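Local coordinates for protein aerobactin synthase IucA (Klebsiella pneumoniae subsp. pneumoniae, PDB 5JM8) that probably uses ATP and magnesium to condense citrate with a hydroxamate-bearing lysine derivative during synthesis of the siderophore aerobactin, at residues Pro412-Glu417 with Thr515-Met520; Ala400-Tyr405 with Ala511-Leu516; Gly421-Ala426 with Asn471-Glu476; Ser490-Thr495 with Asn569-Gln574; Met301-Leu306 with Asp310-Leu315. All coordinates share one frame; numbering follows the deposited sequence.

Contact 1 of 5, residues Pro412-Glu417 with Thr515-Met520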
# COMPACT_ATOMS: atom_id res chain seq x y z
N PRO A 412 31.47 7.47 9.56
CA PRO A 412 31.70 6.03 9.74
C PRO A 412 32.82 5.46 8.87
O PRO A 412 33.49 4.52 9.28
CB PRO A 412 30.35 5.41 9.35
CG PRO A 412 29.64 6.46 8.57
CD PRO A 412 30.09 7.76 9.14
N LEU A 413 33.01 6.03 7.69
CA LEU A 413 33.99 5.49 6.74
C LEU A 413 35.43 5.85 7.10
O LEU A 413 36.32 5.01 7.00
CB LEU A 413 33.67 5.99 5.33
CG LEU A 413 32.38 5.44 4.71
CD1 LEU A 413 32.02 6.20 3.45
CD2 LEU A 413 32.51 3.95 4.42
N PHE A 414 35.66 7.09 7.52
CA PHE A 414 36.98 7.52 7.97
C PHE A 414 37.35 6.87 9.30
O PHE A 414 38.52 6.63 9.58
CB PHE A 414 37.05 9.04 8.11
CG PHE A 414 37.29 9.76 6.82
CD1 PHE A 414 38.54 9.77 6.23
CD2 PHE A 414 36.26 10.47 6.20
CE1 PHE A 414 38.76 10.45 5.04
CE2 PHE A 414 36.48 11.14 5.02
CZ PHE A 414 37.73 11.14 4.44
N THR A 415 36.34 6.60 10.13
CA THR A 415 36.55 6.01 11.45
C THR A 415 36.81 4.51 11.35
O THR A 415 37.59 3.95 12.11
CB THR A 415 35.35 6.25 12.38
OG1 THR A 415 35.14 7.66 12.54
CG2 THR A 415 35.59 5.63 13.75
N ALA A 416 36.13 3.86 10.41
CA ALA A 416 36.30 2.43 10.19
C ALA A 416 37.74 2.11 9.78
O ALA A 416 38.29 1.07 10.16
CB ALA A 416 35.34 1.94 9.13
N GLU A 417 38.35 3.00 9.00
CA GLU A 417 39.74 2.84 8.58
C GLU A 417 40.70 3.19 9.71
O GLU A 417 41.65 2.46 9.98
CB GLU A 417 40.03 3.71 7.36
CG GLU A 417 41.47 3.61 6.84
CD GLU A 417 42.47 4.43 7.66
OE1 GLU A 417 42.15 5.58 8.01
OE2 GLU A 417 43.56 3.90 7.97
N THR A 515 35.86 21.74 8.17
CA THR A 515 35.58 21.93 9.59
C THR A 515 35.22 20.61 10.26
O THR A 515 35.76 20.26 11.30
CB THR A 515 34.42 22.92 9.82
OG1 THR A 515 34.75 24.19 9.23
CG2 THR A 515 34.16 23.12 11.31
N LEU A 516 34.30 19.87 9.65
CA LEU A 516 33.82 18.63 10.22
C LEU A 516 34.86 17.51 10.08
O LEU A 516 34.96 16.65 10.95
CB LEU A 516 32.50 18.23 9.56
CG LEU A 516 31.37 19.25 9.76
CD1 LEU A 516 30.12 18.83 9.01
CD2 LEU A 516 31.06 19.45 11.24
N LEU A 517 35.63 17.54 9.00
CA LEU A 517 36.71 16.57 8.81
C LEU A 517 37.81 16.80 9.86
O LEU A 517 38.48 15.86 10.28
CB LEU A 517 37.31 16.67 7.41
CG LEU A 517 36.50 16.11 6.23
CD1 LEU A 517 37.23 16.38 4.92
CD2 LEU A 517 36.23 14.63 6.38
N ALA A 518 37.98 18.05 10.27
CA ALA A 518 39.00 18.41 11.25
C ALA A 518 38.56 18.01 12.66
O ALA A 518 39.38 17.56 13.46
CB ALA A 518 39.29 19.90 11.19
N GLU A 519 37.28 18.17 12.95
CA GLU A 519 36.72 17.72 14.22
C GLU A 519 36.95 16.22 14.37
O GLU A 519 37.36 15.74 15.43
CB GLU A 519 35.22 18.01 14.31
CG GLU A 519 34.87 19.49 14.42
CD GLU A 519 33.37 19.73 14.47
OE1 GLU A 519 32.61 18.74 14.50
OE2 GLU A 519 32.96 20.91 14.49
N MET A 520 36.70 15.49 13.29
CA MET A 520 36.77 14.04 13.29
C MET A 520 38.19 13.53 13.53
O MET A 520 38.40 12.56 14.26
CB MET A 520 36.25 13.48 11.96
CG MET A 520 34.74 13.59 11.78
SD MET A 520 34.20 13.25 10.09
CE MET A 520 35.18 11.81 9.71
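F414 alone carries the 412-417 side of this contact, meeting L517 and M520 of segment 515-520, and a walk along its helix makes clear how one aromatic residue can serve two neighbours. The helix is kinked at P412, whose nitrogen has no bond to the preceding turn. L413 packs instead on L486 of helix 475-500 and on A426. At F414 the CB bond points toward the partner helix, and the ring is carried on beside the backbone N (chi1 -82°). The first touch comes at the root of the side chain: the M520 methyl CE lies 3.7 Å from F414 CB and 3.9 Å from F414 CD2. M520 is extended through chi2 and then bends at chi3 (44°), which brings its terminal methyl, rather than the sulfur, against the phenylalanine; the two side chains run at about a right angle. Farther out along the same flank of the ring, L517 CD2 sits 3.8 Å from F414 CE2. Both methyls approach obliquely. F482 meets the same ring edge-to-face, while C529 and L530 of helix 528-535 also pack on it, so F414 is enclosed by several helices. T415 bonds through OG1 to the carbonyl of K411, one turn back, and E417 turns to L478 and C529. Across the two segments the chemistry is therefore purely apolar: cohesion rests on dispersion and on the exclusion of water from a buried ring, with nothing directional to fix the spacing of the helices.

Contact 2 of 5, residues Ala400-Tyr405 with Ala511-Leu516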
# COMPACT_ATOMS: atom_id res chain seq x y z
N ALA A 400 22.59 22.21 5.76
CA ALA A 400 22.08 21.13 6.58
C ALA A 400 22.28 19.77 5.92
O ALA A 400 22.66 18.80 6.57
CB ALA A 400 20.61 21.35 6.87
N TRP A 401 22.04 19.71 4.61
CA TRP A 401 22.19 18.46 3.87
C TRP A 401 23.67 18.05 3.83
O TRP A 401 24.00 16.88 4.03
CB TRP A 401 21.63 18.60 2.45
CG TRP A 401 21.35 17.28 1.78
CD1 TRP A 401 20.14 16.68 1.62
CD2 TRP A 401 22.32 16.41 1.18
NE1 TRP A 401 20.29 15.48 0.96
CE2 TRP A 401 21.61 15.30 0.68
CE3 TRP A 401 23.70 16.46 1.01
CZ2 TRP A 401 22.25 14.24 0.02
CZ3 TRP A 401 24.33 15.42 0.36
CH2 TRP A 401 23.61 14.32 -0.12
N VAL A 402 24.54 19.02 3.57
CA VAL A 402 25.98 18.75 3.51
C VAL A 402 26.56 18.36 4.86
O VAL A 402 27.41 17.47 4.94
CB VAL A 402 26.75 19.98 2.97
CG1 VAL A 402 28.26 19.79 3.15
CG2 VAL A 402 26.42 20.22 1.51
N ASP A 403 26.12 19.03 5.92
CA ASP A 403 26.59 18.70 7.26
C ASP A 403 26.18 17.29 7.67
O ASP A 403 26.98 16.54 8.23
CB ASP A 403 26.05 19.70 8.28
CG ASP A 403 26.58 21.10 8.06
OD1 ASP A 403 27.58 21.25 7.32
OD2 ASP A 403 26.00 22.05 8.62
N ALA A 404 24.94 16.93 7.38
CA ALA A 404 24.43 15.60 7.69
C ALA A 404 25.12 14.53 6.85
O ALA A 404 25.28 13.40 7.30
CB ALA A 404 22.93 15.55 7.48
N TYR A 405 25.51 14.90 5.64
CA TYR A 405 26.24 13.99 4.76
C TYR A 405 27.59 13.63 5.37
O TYR A 405 28.01 12.48 5.33
CB TYR A 405 26.43 14.62 3.38
CG TYR A 405 27.41 13.88 2.49
CD1 TYR A 405 27.00 12.82 1.69
CD2 TYR A 405 28.74 14.26 2.44
CE1 TYR A 405 27.89 12.16 0.87
CE2 TYR A 405 29.65 13.60 1.62
CZ TYR A 405 29.21 12.55 0.84
OH TYR A 405 30.11 11.88 0.03
N ALA A 511 34.39 24.39 2.74
CA ALA A 511 34.89 24.88 4.02
C ALA A 511 34.15 24.18 5.16
O ALA A 511 34.76 23.88 6.19
CB ALA A 511 34.72 26.39 4.12
N ARG A 512 32.86 23.93 4.97
CA ARG A 512 32.06 23.20 5.95
C ARG A 512 32.60 21.79 6.15
O ARG A 512 32.74 21.32 7.28
CB ARG A 512 30.60 23.12 5.53
CG ARG A 512 29.84 24.42 5.68
CD ARG A 512 28.34 24.20 5.64
NE ARG A 512 27.62 25.39 6.06
CZ ARG A 512 27.17 25.62 7.29
NH1 ARG A 512 27.34 24.72 8.26
NH2 ARG A 512 26.52 26.75 7.56
N VAL A 513 32.87 21.12 5.04
CA VAL A 513 33.39 19.76 5.08
C VAL A 513 34.71 19.72 5.84
O VAL A 513 34.93 18.83 6.66
CB VAL A 513 33.59 19.20 3.66
CG1 VAL A 513 34.17 17.80 3.72
CG2 VAL A 513 32.28 19.21 2.90
N ARG A 514 35.58 20.68 5.56
CA ARG A 514 36.89 20.75 6.21
C ARG A 514 36.74 20.85 7.72
O ARG A 514 37.42 20.13 8.47
CB ARG A 514 37.69 21.95 5.69
CG ARG A 514 39.08 22.07 6.29
CD ARG A 514 39.79 23.32 5.77
NE ARG A 514 39.00 24.52 6.01
CZ ARG A 514 39.22 25.69 5.41
NH1 ARG A 514 40.21 25.83 4.54
NH2 ARG A 514 38.44 26.73 5.69
N THR A 515 35.86 21.74 8.17
CA THR A 515 35.58 21.93 9.59
C THR A 515 35.22 20.61 10.26
O THR A 515 35.76 20.26 11.30
CB THR A 515 34.42 22.92 9.82
OG1 THR A 515 34.75 24.19 9.23
CG2 THR A 515 34.16 23.12 11.31
N LEU A 516 34.30 19.87 9.65
CA LEU A 516 33.82 18.63 10.22
C LEU A 516 34.86 17.51 10.08
O LEU A 516 34.96 16.65 10.95
CB LEU A 516 32.50 18.23 9.56
CG LEU A 516 31.37 19.25 9.76
CD1 LEU A 516 30.12 18.83 9.01
CD2 LEU A 516 31.06 19.45 11.24
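D403 and R512 make the close, charged part of this contact. The arginine runs extended from CG to NE, and its NH1 comes to 3.0 Å from D403 OD2 in a salt bridge. The groups are not matched face to face or edge to edge: the carboxylate and guanidinium planes stand 48° apart, and the other oxygen, D403 OD1, lies 3.5 Å from R512 CD, alongside the aliphatic stem. L516 closes in from the next turn, its CD1 3.9 Å from both D403 OD1 and D403 CA, so the aspartate is packed by a charge and by a methyl. The arginine would be expected to favour the ionised form of D403.

The framework is a pair of neighbouring helices, 394-420 and 506-521, running roughly in the same direction; the short segments approach to 9.8 Å between axes at a signed crossing angle of -32°. The salt bridge belongs to the partly exposed flank of this pair. On the buried flank the fit is looser: V402 CG1 and V513 CG2 are 4.1 Å apart, with the two side chains crossing at about a right angle. Helix 475-500 covers this inner side, L498 touching V402 and T491 touching V513. On the exposed back of the second helix, T515 turns its hydroxyl to its own backbone, and T515 OG1 and T515 N reach the A511 carbonyl oxygen from opposite faces.

Contact 3 of 5, residues Gly421-Ala426 with Asn471-Glu476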
# COMPACT_ATOMS: atom_id res chain seq x y z
N GLY A 421 40.94 -0.20 10.97
CA GLY A 421 41.78 -0.59 9.85
C GLY A 421 41.01 -1.12 8.65
O GLY A 421 41.59 -1.74 7.76
N LEU A 422 39.70 -0.88 8.64
CA LEU A 422 38.85 -1.33 7.54
C LEU A 422 38.73 -0.27 6.45
O LEU A 422 38.26 0.84 6.70
CB LEU A 422 37.45 -1.70 8.07
CG LEU A 422 36.36 -1.97 7.03
CD1 LEU A 422 36.74 -3.13 6.13
CD2 LEU A 422 35.04 -2.23 7.72
N VAL A 423 39.14 -0.63 5.24
CA VAL A 423 39.07 0.27 4.10
C VAL A 423 37.87 -0.06 3.23
O VAL A 423 37.82 -1.12 2.61
CB VAL A 423 40.36 0.20 3.26
CG1 VAL A 423 40.31 1.20 2.11
CG2 VAL A 423 41.58 0.47 4.13
N LEU A 424 36.90 0.85 3.18
CA LEU A 424 35.79 0.76 2.24
C LEU A 424 35.91 1.87 1.21
O LEU A 424 35.65 3.04 1.52
CB LEU A 424 34.44 0.83 2.96
CG LEU A 424 34.14 -0.29 3.96
CD1 LEU A 424 32.78 -0.07 4.61
CD2 LEU A 424 34.19 -1.66 3.29
N LEU A 425 36.32 1.51 0.00
CA LEU A 425 36.50 2.48 -1.07
C LEU A 425 35.15 2.90 -1.63
O LEU A 425 34.63 2.28 -2.56
CB LEU A 425 37.38 1.91 -2.17
CG LEU A 425 38.78 1.49 -1.72
CD1 LEU A 425 39.51 0.75 -2.83
CD2 LEU A 425 39.59 2.71 -1.27
N ALA A 426 34.58 3.95 -1.06
CA ALA A 426 33.22 4.35 -1.36
C ALA A 426 33.13 5.26 -2.58
O ALA A 426 33.36 6.46 -2.48
CB ALA A 426 32.62 5.03 -0.16
N ASN A 471 43.50 -8.76 -0.05
CA ASN A 471 43.09 -7.36 -0.08
C ASN A 471 43.59 -6.62 1.16
O ASN A 471 42.82 -6.04 1.92
CB ASN A 471 41.56 -7.25 -0.20
CG ASN A 471 40.82 -8.14 0.78
OD1 ASN A 471 41.36 -9.13 1.26
ND2 ASN A 471 39.57 -7.79 1.06
N VAL A 472 44.91 -6.67 1.36
CA VAL A 472 45.58 -5.85 2.36
C VAL A 472 46.24 -4.66 1.67
O VAL A 472 46.83 -4.81 0.60
CB VAL A 472 46.64 -6.63 3.16
CG1 VAL A 472 45.98 -7.60 4.13
CG2 VAL A 472 47.60 -7.37 2.23
N PHE A 473 46.13 -3.49 2.28
CA PHE A 473 46.67 -2.26 1.70
C PHE A 473 47.84 -1.70 2.50
O PHE A 473 47.85 -1.74 3.72
CB PHE A 473 45.58 -1.19 1.61
CG PHE A 473 44.81 -1.19 0.31
CD1 PHE A 473 44.88 -2.27 -0.56
CD2 PHE A 473 44.03 -0.11 -0.04
CE1 PHE A 473 44.17 -2.26 -1.76
CE2 PHE A 473 43.33 -0.09 -1.23
CZ PHE A 473 43.40 -1.17 -2.09
N THR A 474 48.83 -1.19 1.78
CA THR A 474 49.90 -0.43 2.39
C THR A 474 49.40 0.97 2.69
O THR A 474 48.31 1.36 2.27
CB THR A 474 51.15 -0.35 1.49
OG1 THR A 474 50.83 0.39 0.31
CG2 THR A 474 51.63 -1.74 1.11
N ARG A 475 50.21 1.73 3.42
CA ARG A 475 49.90 3.12 3.71
C ARG A 475 49.77 3.92 2.42
O ARG A 475 48.78 4.63 2.23
CB ARG A 475 50.99 3.71 4.60
CG ARG A 475 50.72 5.12 5.08
CD ARG A 475 51.79 5.57 6.06
NE ARG A 475 51.63 6.96 6.48
CZ ARG A 475 52.11 8.01 5.82
NH1 ARG A 475 52.80 7.84 4.70
NH2 ARG A 475 51.91 9.23 6.29
N GLU A 476 50.75 3.80 1.54
CA GLU A 476 50.77 4.57 0.30
C GLU A 476 49.57 4.25 -0.60
O GLU A 476 49.03 5.14 -1.26
CB GLU A 476 52.07 4.30 -0.47
CG GLU A 476 53.34 4.58 0.34
CD GLU A 476 53.32 5.94 1.03
OE1 GLU A 476 52.78 6.90 0.45
OE2 GLU A 476 53.87 6.04 2.15
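A two-stranded antiparallel sheet, formed by strands 422-424 and 451-453 close to the ATP site, presents V423 and L425 to F473, in the loop that leads into helix 475-500. V423 and L425 are two residues apart and direct their CB bonds to the same side, so together they offer an apolar patch to a single phenyl ring. The ring takes both obliquely: L425 CD1 is 4.2 Å from F473 CE2, and V423 CG1 is 4.5 Å from F473 CD2. Contacts of this length are loose, and both methyls lie on the same side of the ring plane. F473 reaches them with chi1 at -91°, away from a staggered position, consistent with a small torsional cost. A452 of strand 451-453 and M454 just beyond it also pack on F473, while F482 and L478 of helix 475-500 lie against V423.

The strand itself follows helix 394-420 directly; G421, with its positive phi, is where the chain leaves the helix. At the other end the backbone turns to the metal site: the carbonyl oxygen of L425 accepts a hydrogen bond from ND2 of N430, a magnesium ligand, which places L425 in the second shell, where its carbonyl may help orient N430. Its side chain lies about 8 Å from the ATP. Beyond F473, T474 is the N-cap of helix 475-500. In the first turn, E476 OE2 lies in the plane and at the edge of the R475 guanidinium, 3.3 Å from R475 NH1 in a salt bridge whose hydrogen bond is weak.

Contact 4 of 5, residues Ser490-Thr495 with Asn569-Gln574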
# COMPACT_ATOMS: atom_id res chain seq x y z
N SER A 490 33.01 11.82 -4.97
CA SER A 490 31.91 11.64 -4.03
C SER A 490 31.47 12.97 -3.43
O SER A 490 30.46 13.55 -3.82
CB SER A 490 32.31 10.68 -2.91
OG SER A 490 31.89 9.36 -3.20
N THR A 491 32.25 13.44 -2.46
CA THR A 491 31.89 14.61 -1.68
C THR A 491 31.85 15.86 -2.55
O THR A 491 30.94 16.68 -2.44
CB THR A 491 32.88 14.82 -0.53
OG1 THR A 491 32.98 13.61 0.23
CG2 THR A 491 32.42 15.96 0.38
N PHE A 492 32.84 16.02 -3.43
CA PHE A 492 32.92 17.22 -4.25
C PHE A 492 31.84 17.24 -5.32
O PHE A 492 31.51 18.29 -5.86
CB PHE A 492 34.31 17.35 -4.89
CG PHE A 492 35.42 17.60 -3.90
CD1 PHE A 492 35.15 18.02 -2.60
CD2 PHE A 492 36.75 17.42 -4.27
CE1 PHE A 492 36.18 18.25 -1.70
CE2 PHE A 492 37.77 17.65 -3.37
CZ PHE A 492 37.49 18.06 -2.08
N ALA A 493 31.27 16.07 -5.63
CA ALA A 493 30.14 16.01 -6.55
C ALA A 493 28.90 16.59 -5.88
O ALA A 493 28.05 17.19 -6.52
CB ALA A 493 29.88 14.59 -7.00
N VAL A 494 28.82 16.40 -4.56
CA VAL A 494 27.74 16.97 -3.77
C VAL A 494 27.86 18.49 -3.73
O VAL A 494 26.91 19.20 -4.02
CB VAL A 494 27.73 16.39 -2.33
CG1 VAL A 494 26.73 17.12 -1.45
CG2 VAL A 494 27.43 14.91 -2.36
N THR A 495 29.05 18.98 -3.37
CA THR A 495 29.27 20.41 -3.26
C THR A 495 29.17 21.10 -4.62
O THR A 495 28.69 22.22 -4.72
CB THR A 495 30.65 20.72 -2.64
OG1 THR A 495 31.69 20.20 -3.47
CG2 THR A 495 30.77 20.10 -1.25
N ASN A 569 44.81 20.03 -3.76
CA ASN A 569 43.90 19.91 -2.62
C ASN A 569 43.13 21.20 -2.37
O ASN A 569 43.73 22.23 -2.07
CB ASN A 569 44.70 19.53 -1.37
CG ASN A 569 43.82 19.16 -0.19
OD1 ASN A 569 42.63 19.46 -0.17
ND2 ASN A 569 44.41 18.51 0.80
N PRO A 570 41.78 21.16 -2.48
CA PRO A 570 40.99 22.35 -2.15
C PRO A 570 40.66 22.49 -0.66
O PRO A 570 40.06 23.49 -0.28
CB PRO A 570 39.70 22.13 -2.95
CG PRO A 570 39.56 20.66 -3.04
CD PRO A 570 40.95 20.10 -3.10
N LEU A 571 41.06 21.52 0.16
CA LEU A 571 40.74 21.53 1.59
C LEU A 571 41.87 22.09 2.45
O LEU A 571 41.76 22.13 3.68
CB LEU A 571 40.40 20.12 2.07
CG LEU A 571 38.93 19.70 2.00
CD1 LEU A 571 38.40 19.87 0.59
CD2 LEU A 571 38.77 18.27 2.47
N LEU A 572 42.96 22.52 1.82
CA LEU A 572 44.07 23.10 2.56
C LEU A 572 43.67 24.46 3.14
O LEU A 572 43.01 25.25 2.47
CB LEU A 572 45.30 23.24 1.66
CG LEU A 572 45.94 21.92 1.23
N ALA A 573 44.06 24.71 4.39
CA ALA A 573 43.76 25.98 5.04
C ALA A 573 44.42 27.14 4.30
O ALA A 573 45.62 27.38 4.44
CB ALA A 573 44.22 25.95 6.49
N GLN A 574 43.62 27.85 3.52
CA GLN A 574 44.12 28.88 2.62
C GLN A 574 43.37 30.20 2.81
O GLN A 574 43.72 31.00 3.67
CB GLN A 574 44.00 28.41 1.17
CG GLN A 574 42.57 28.14 0.72
CD GLN A 574 42.49 27.51 -0.66
OE1 GLN A 574 43.42 26.84 -1.10
NE2 GLN A 574 41.37 27.73 -1.34
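An Asx turn at N569, in the loop following strand 566-568, accompanies the packing of P570 and L571 on F492, a largely buried apolar contact near the end of the chain. The turn is made by N569 OD1, which accepts from the backbone N of L571 at 2.6 Å; the N-H...O angle is 156°, fairly straight, although the donor stands above the amide's carbonyl plane. The bond bridges P570, and the side chains of P570 and L571 both meet the outer end of the ring.

F492 projects from helix 475-500 toward the loop, and its far end does the work. P570 comes from the opposite direction: its CG is 3.5 Å from both F492 CZ and F492 CE2, an oblique approach. L571 instead meets the ring at its edge, near the ring plane, with CD1 3.4 Å from F492 CZ and 3.6 Å from F492 CE1. The leucine's chi1 of -91° lies off a staggered position, consistent with some strain accepted to fit the methyl beside the ring. F492 CZ is thus packed tightly by two different groups, which would be expected to limit outward movement of the phenyl. On the helix, T495 OG1 bonds back to F492 O at 3.1 Å, from above that carbonyl's plane.

Around the contact, M510 of helix 506-521 touches both F492 and P570, and L517 of the same helix packs on L571. N569 ND2 reaches the carbonyls of V533, in helix 528-535, and of N536 just past its end, so the loop is pinned between helices 475-500, 506-521 and 528-535.

Contact 5 of 5, residues Met301-Leu306 with Asp310-Leu315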
# COMPACT_ATOMS: atom_id res chain seq x y z
N MET A 301 32.96 -12.70 1.11
CA MET A 301 32.87 -13.71 2.16
C MET A 301 33.75 -13.32 3.34
O MET A 301 33.35 -13.41 4.49
CB MET A 301 33.30 -15.08 1.63
CG MET A 301 32.40 -15.65 0.54
SD MET A 301 30.69 -15.90 1.04
CE MET A 301 30.88 -17.01 2.43
N ARG A 302 34.97 -12.88 3.02
CA ARG A 302 35.94 -12.47 4.02
C ARG A 302 35.38 -11.37 4.92
O ARG A 302 35.49 -11.44 6.15
CB ARG A 302 37.23 -12.00 3.34
CG ARG A 302 38.32 -11.53 4.29
CD ARG A 302 39.63 -11.29 3.56
NE ARG A 302 40.08 -12.49 2.86
CZ ARG A 302 40.20 -12.61 1.54
NH1 ARG A 302 39.92 -11.59 0.73
NH2 ARG A 302 40.61 -13.76 1.02
N LEU A 303 34.79 -10.36 4.30
CA LEU A 303 34.18 -9.26 5.03
C LEU A 303 32.95 -9.73 5.80
O LEU A 303 32.67 -9.25 6.89
CB LEU A 303 33.82 -8.12 4.07
CG LEU A 303 33.25 -6.84 4.68
CD1 LEU A 303 34.25 -6.19 5.62
CD2 LEU A 303 32.84 -5.86 3.58
N ALA A 304 32.21 -10.67 5.21
CA ALA A 304 30.99 -11.17 5.83
C ALA A 304 31.30 -11.99 7.08
O ALA A 304 30.61 -11.88 8.10
CB ALA A 304 30.21 -12.01 4.84
N ARG A 305 32.33 -12.83 7.01
CA ARG A 305 32.77 -13.61 8.17
C ARG A 305 33.34 -12.70 9.24
O ARG A 305 33.20 -12.95 10.44
CB ARG A 305 33.81 -14.65 7.76
CG ARG A 305 33.28 -15.75 6.88
CD ARG A 305 34.35 -16.78 6.57
NE ARG A 305 33.86 -17.82 5.69
CZ ARG A 305 33.15 -18.87 6.09
NH1 ARG A 305 32.83 -19.01 7.37
NH2 ARG A 305 32.75 -19.77 5.20
N LEU A 306 34.00 -11.63 8.80
CA LEU A 306 34.56 -10.65 9.71
C LEU A 306 33.45 -9.85 10.39
O LEU A 306 33.65 -9.32 11.49
CB LEU A 306 35.50 -9.71 8.95
CG LEU A 306 36.38 -8.77 9.78
CD1 LEU A 306 37.28 -9.54 10.74
CD2 LEU A 306 37.22 -7.89 8.85
N ASP A 310 33.29 -9.59 17.20
CA ASP A 310 32.83 -8.66 18.22
C ASP A 310 33.28 -7.23 17.93
O ASP A 310 32.59 -6.27 18.30
CB ASP A 310 33.33 -9.09 19.60
CG ASP A 310 32.77 -10.44 20.02
OD1 ASP A 310 31.64 -10.77 19.63
OD2 ASP A 310 33.47 -11.17 20.76
N ASP A 311 34.43 -7.07 17.29
CA ASP A 311 34.93 -5.73 16.97
C ASP A 311 34.09 -5.07 15.88
O ASP A 311 33.87 -3.86 15.90
CB ASP A 311 36.40 -5.79 16.53
CG ASP A 311 37.35 -5.96 17.70
OD1 ASP A 311 36.90 -5.85 18.86
OD2 ASP A 311 38.55 -6.18 17.45
N TRP A 312 33.63 -5.86 14.91
CA TRP A 312 32.65 -5.37 13.95
C TRP A 312 31.39 -4.95 14.69
O TRP A 312 30.82 -3.89 14.45
CB TRP A 312 32.30 -6.43 12.91
CG TRP A 312 31.27 -5.95 11.93
CD1 TRP A 312 29.92 -5.88 12.14
CD2 TRP A 312 31.50 -5.47 10.61
NE1 TRP A 312 29.30 -5.39 11.02
CE2 TRP A 312 30.24 -5.13 10.06
CE3 TRP A 312 32.64 -5.29 9.82
CZ2 TRP A 312 30.10 -4.62 8.77
CZ3 TRP A 312 32.50 -4.79 8.55
CH2 TRP A 312 31.24 -4.46 8.03
N GLN A 313 30.97 -5.84 15.59
CA GLN A 313 29.83 -5.61 16.46
C GLN A 313 29.99 -4.29 17.20
O GLN A 313 29.03 -3.53 17.36
CB GLN A 313 29.70 -6.77 17.44
CG GLN A 313 28.28 -7.13 17.80
CD GLN A 313 28.20 -8.26 18.81
OE1 GLN A 313 29.18 -8.59 19.46
NE2 GLN A 313 27.01 -8.84 18.94
N THR A 314 31.21 -4.02 17.65
CA THR A 314 31.53 -2.79 18.35
C THR A 314 31.42 -1.60 17.40
O THR A 314 30.89 -0.55 17.76
CB THR A 314 32.96 -2.84 18.94
OG1 THR A 314 33.08 -3.96 19.82
CG2 THR A 314 33.28 -1.56 19.71
N LEU A 315 31.93 -1.78 16.19
CA LEU A 315 31.89 -0.74 15.18
C LEU A 315 30.45 -0.41 14.81
O LEU A 315 30.08 0.75 14.69
CB LEU A 315 32.68 -1.16 13.93
CG LEU A 315 32.58 -0.26 12.70
CD1 LEU A 315 33.22 1.10 12.96
CD2 LEU A 315 33.23 -0.92 11.50
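The indole of W312 is the one flat group across this contact, and it is met obliquely by both of its partners in 301-306. At the far rim of its six-membered ring, L303 CD1 lies 3.7 Å from W312 CZ3, the two side chains crossing at about a right angle. At the root of the same side chain, the carbonyl oxygen of L306 sits 3.5 Å from W312 CB and 4.1 Å from W312 CG. The tryptophan is thus touched at both ends by residues three apart, almost one helical turn. It spans that turn because CG is placed opposite the backbone N about the CA-CB bond (chi1 178°), sending the ring across toward the first helix. L303 takes the same kind of first torsion (-176°), which carries CD1 forward to the indole.

The L306 oxygen also receives a hydrogen bond from T309 OG1, in the connection between the helices. W460 of helix 458-462 packs on both W312 and L306, helping to bury the junction. Farther along the second helix, T314 OG1 bonds to D310 O at 2.8 Å, on the opposite face of that carbonyl from T314 N, and Q313 makes a weak hydrogen bond to G391 of the second subunit. Helices 294-306 and 310-318 follow each other through only three residues, and an aromatic residue turned back against the preceding helix packs across this short connection between two consecutive helices.

How the contacts relate
Contacts 1 and 2 are successive patches on the same helix pair, 394-420 with 506-521, their centres 11 Å apart. Contact 4 adjoins both: L517 CD1 touches L571 CD2 at 3.5 Å, and W401 CZ3 meets V494 CG1 at the same distance. Toward the nucleotide, the hydrogen bond probably formed by A416 O and L422 N (2.9 Å) ties contact 1 to contact 3, whose L425 comes within about 8 Å of ATP and about 9 Å of magnesium. L422 then leads to contact 5, its CD2 3.7 Å from W312 CZ3. Contacts 4 and 5 stand farthest apart, at 31 Å between centres, yet F492 and L303 each lie about 11 Å from ATP.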